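Local coordinates for IroE protein (Escherichia coli, PDB 2GZS) that hydrolyses the trilactone of enterobactin and its C-glucosylated derivatives, preferring the iron-free siderophores and releasing mainly linearized trimers, at residues A[52-57]-A[253-258]. Sequence-based numbering, arbitrary orientation.
Sequences NAVMDR and ASFRQA
Phe255 reaches from its helix toward Val54 and Arg57; the axes of segments 52-57 and 253-258 pass 11.3 Å apart at 75°, and its large ring spans much of the space between them. Its CB points at the other helix, and chi1 of 98°, well off a staggered value, swings the ring into place. Along one side, CD1 and CE1 meet Val54 CG1, with CE1 4.0 Å from Val54 CG1. Branched, apolar valine suits this buried spot, offering a methyl to one ring face; Arg256 CG sits 3.7 Å above the centre of the opposite face. Phenylalanine, broad and flat, can take groups on both faces and at its far end, where CE2 and CZ approach Arg57 CB obliquely (CE2 to CB 3.7 Å) and CE2 also touches Arg57 CD. Arginine suits this half-buried place because its CB and CD pack against the ring while its charged end leads away. With an alanine at Phe255, Val54 CG1 and the Arg57 methylenes would probably lose the aromatic surface they meet here, opening a gap. Having passed over the ring, extended Arg256 brings NH2, beyond the CZ end, to 2.9 Å from Arg57 O, too poorly angled for a hydrogen bond. Within this alpha/beta-hydrolase, helix 51-57 follows strand 43-48 and packs against helix 247-262, which starts at active-site His247; Trp146 of strand 143-148 touches both Val54 and Phe255, joining the helix pair to the central sheet.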
ATOM      1  N   ASN A  52      -7.414   1.304   9.087  1.00  9.86           N
ATOM      2  CA  ASN A  52      -7.901   1.038  10.437  1.00  9.03           C
ATOM      3  C   ASN A  52      -7.188  -0.212  10.984  1.00 13.19           C
ATOM      4  O   ASN A  52      -6.762  -0.227  12.145  1.00 12.76           O
ATOM      5  CB  ASN A  52      -9.396   0.769  10.502  1.00 10.96           C
ATOM      6  CG  ASN A  52     -10.234   1.873   9.926  1.00  9.88           C
ATOM      7  OD1 ASN A  52     -10.854   2.699  10.598  1.00 18.16           O
ATOM      8  ND2 ASN A  52     -10.223   1.937   8.623  1.00  8.15           N
ATOM      9  N   ALA A  53      -7.009  -1.209  10.149  1.00  9.05           N
ATOM     10  CA  ALA A  53      -6.431  -2.500  10.601  1.00 12.94           C
ATOM     11  C   ALA A  53      -4.953  -2.342  10.834  1.00 12.61           C
ATOM     12  O   ALA A  53      -4.373  -2.877  11.778  1.00 13.94           O
ATOM     13  CB  ALA A  53      -6.698  -3.582   9.535  1.00 12.30           C
ATOM     14  N   VAL A  54      -4.270  -1.561   9.957  1.00 11.02           N
ATOM     15  CA  VAL A  54      -2.863  -1.249  10.179  1.00  9.60           C
ATOM     16  C   VAL A  54      -2.736  -0.529  11.540  1.00 12.35           C
ATOM     17  O   VAL A  54      -1.845  -0.932  12.337  1.00 11.95           O
ATOM     18  CB  VAL A  54      -2.338  -0.372   9.031  1.00  9.96           C
ATOM     19  CG1 VAL A  54      -0.968   0.142   9.467  1.00 14.05           C
ATOM     20  CG2 VAL A  54      -2.244  -1.159   7.720  1.00 10.15           C
HETATM   21  N   MSE A  55      -3.563   0.465  11.794  1.00 10.39           N
HETATM   22  CA  MSE A  55      -3.388   1.172  13.094  1.00 10.95           C
HETATM   23  C   MSE A  55      -3.640   0.268  14.273  1.00 12.64           C
HETATM   24  O   MSE A  55      -2.936   0.441  15.278  1.00 17.11           O
HETATM   25  CB  MSE A  55      -4.308   2.381  13.165  1.00 13.36           C
HETATM   26  CG  MSE A  55      -3.857   3.435  12.123  1.00 14.08           C
HETATM   27 SE   MSE A  55      -2.097   4.170  12.452  1.00 18.79          SE
HETATM   28  CE  MSE A  55      -2.481   4.853  14.113  1.00 24.61           C
ATOM     29  N   ASP A  56      -4.579  -0.636  14.183  1.00 11.47           N
ATOM     30  CA  ASP A  56      -4.818  -1.568  15.277  1.00 12.46           C
ATOM     31  C   ASP A  56      -3.609  -2.461  15.491  1.00 15.48           C
ATOM     32  O   ASP A  56      -3.520  -3.014  16.626  1.00 17.37           O
ATOM     33  CB  ASP A  56      -6.010  -2.448  14.889  1.00 16.71           C
ATOM     34  CG  ASP A  56      -6.297  -3.533  15.931  1.00 33.71           C
ATOM     35  OD1 ASP A  56      -7.071  -3.216  16.855  1.00 42.73           O
ATOM     36  OD2 ASP A  56      -5.767  -4.665  15.837  1.00 89.78           O
ATOM     37  N   ARG A  57      -2.751  -2.703  14.532  1.00 12.26           N
ATOM     38  CA  ARG A  57      -1.631  -3.681  14.645  1.00 11.38           C
ATOM     39  C   ARG A  57      -0.337  -2.915  14.867  1.00 13.90           C
ATOM     40  O   ARG A  57       0.691  -3.551  15.102  1.00 19.34           O
ATOM     41  CB  ARG A  57      -1.571  -4.515  13.364  1.00 17.66           C
ATOM     42  CG  ARG A  57      -2.732  -5.469  13.156  1.00 13.95           C
ATOM     43  CD  ARG A  57      -2.880  -5.897  11.712  1.00 18.37           C
ATOM     44  NE  ARG A  57      -3.749  -7.042  11.558  1.00 27.70           N
ATOM     45  CZ  ARG A  57      -5.009  -7.268  11.768  1.00 40.44           C
ATOM     46  NH1 ARG A  57      -5.813  -6.313  12.240  1.00 93.34           N
ATOM     47  NH2 ARG A  57      -5.517  -8.485  11.511  1.00 31.20           N
ATOM     48  N   ALA A 253       2.826  -9.507   8.403  1.00 10.24           N
ATOM     49  CA  ALA A 253       4.163  -9.627   7.868  1.00  8.43           C
ATOM     50  C   ALA A 253       4.444  -8.664   6.743  1.00 10.55           C
ATOM     51  O   ALA A 253       5.515  -8.047   6.623  1.00 10.51           O
ATOM     52  CB  ALA A 253       4.406 -11.064   7.351  1.00 11.51           C
ATOM     53  N   SER A 254       3.479  -8.573   5.825  1.00 10.89           N
ATOM     54  CA  SER A 254       3.734  -7.770   4.620  1.00  9.71           C
ATOM     55  C   SER A 254       3.708  -6.257   4.998  1.00  8.80           C
ATOM     56  O   SER A 254       4.601  -5.597   4.469  1.00  9.98           O
ATOM     57  CB  SER A 254       2.710  -8.167   3.543  1.00 11.19           C
ATOM     58  OG  SER A 254       1.403  -7.761   3.868  1.00 12.02           O
ATOM     59  N   PHE A 255       2.785  -5.845   5.858  1.00  8.54           N
ATOM     60  CA  PHE A 255       2.833  -4.374   6.124  1.00 10.45           C
ATOM     61  C   PHE A 255       4.084  -4.083   6.946  1.00 12.33           C
ATOM     62  O   PHE A 255       4.710  -3.041   6.746  1.00 11.24           O
ATOM     63  CB  PHE A 255       1.543  -3.915   6.776  1.00 10.09           C
ATOM     64  CG  PHE A 255       1.438  -3.728   8.261  1.00 10.30           C
ATOM     65  CD1 PHE A 255       2.023  -2.620   8.938  1.00 13.41           C
ATOM     66  CD2 PHE A 255       0.731  -4.614   9.062  1.00 12.64           C
ATOM     67  CE1 PHE A 255       1.907  -2.463  10.310  1.00 12.99           C
ATOM     68  CE2 PHE A 255       0.651  -4.475  10.428  1.00 15.43           C
ATOM     69  CZ  PHE A 255       1.235  -3.387  11.080  1.00 11.98           C
ATOM     70  N   ARG A 256       4.412  -4.949   7.907  1.00  9.52           N
ATOM     71  CA  ARG A 256       5.584  -4.589   8.752  1.00 10.06           C
ATOM     72  C   ARG A 256       6.834  -4.680   7.951  1.00  9.22           C
ATOM     73  O   ARG A 256       7.747  -3.843   8.055  1.00 10.40           O
ATOM     74  CB  ARG A 256       5.574  -5.534   9.961  1.00  9.63           C
ATOM     75  CG  ARG A 256       4.453  -5.242  10.923  1.00 10.04           C
ATOM     76  CD  ARG A 256       4.556  -6.250  12.086  1.00 24.40           C
ATOM     77  NE  ARG A 256       3.257  -6.350  12.730  1.00 47.69           N
ATOM     78  CZ  ARG A 256       3.074  -6.046  14.005  1.00 45.87           C
ATOM     79  NH1 ARG A 256       4.161  -5.656  14.661  1.00 45.78           N
ATOM     80  NH2 ARG A 256       1.843  -6.172  14.488  1.00 28.14           N
ATOM     81  N   GLN A 257       7.014  -5.669   7.076  1.00  9.29           N
ATOM     82  CA  GLN A 257       8.217  -5.784   6.287  1.00 10.74           C
ATOM     83  C   GLN A 257       8.329  -4.639   5.272  1.00  9.51           C
ATOM     84  O   GLN A 257       9.421  -4.179   4.995  1.00  9.98           O
ATOM     85  CB  GLN A 257       8.345  -7.184   5.627  1.00 10.25           C
ATOM     86  CG  GLN A 257       9.669  -7.327   4.861  1.00 12.37           C
ATOM     87  CD  GLN A 257      10.869  -7.338   5.813  1.00 13.40           C
ATOM     88  OE1 GLN A 257      10.995  -8.263   6.617  1.00 17.45           O
ATOM     89  NE2 GLN A 257      11.734  -6.335   5.774  1.00 14.82           N
ATOM     90  N   ALA A 258       7.167  -4.175   4.764  1.00  9.66           N
ATOM     91  CA  ALA A 258       7.237  -2.997   3.883  1.00 10.28           C
ATOM     92  C   ALA A 258       7.744  -1.762   4.649  1.00  6.79           C
ATOM     93  O   ALA A 258       8.576  -1.070   4.085  1.00 10.99           O
ATOM     94  CB  ALA A 258       5.849  -2.775   3.263  1.00 10.83           C
TER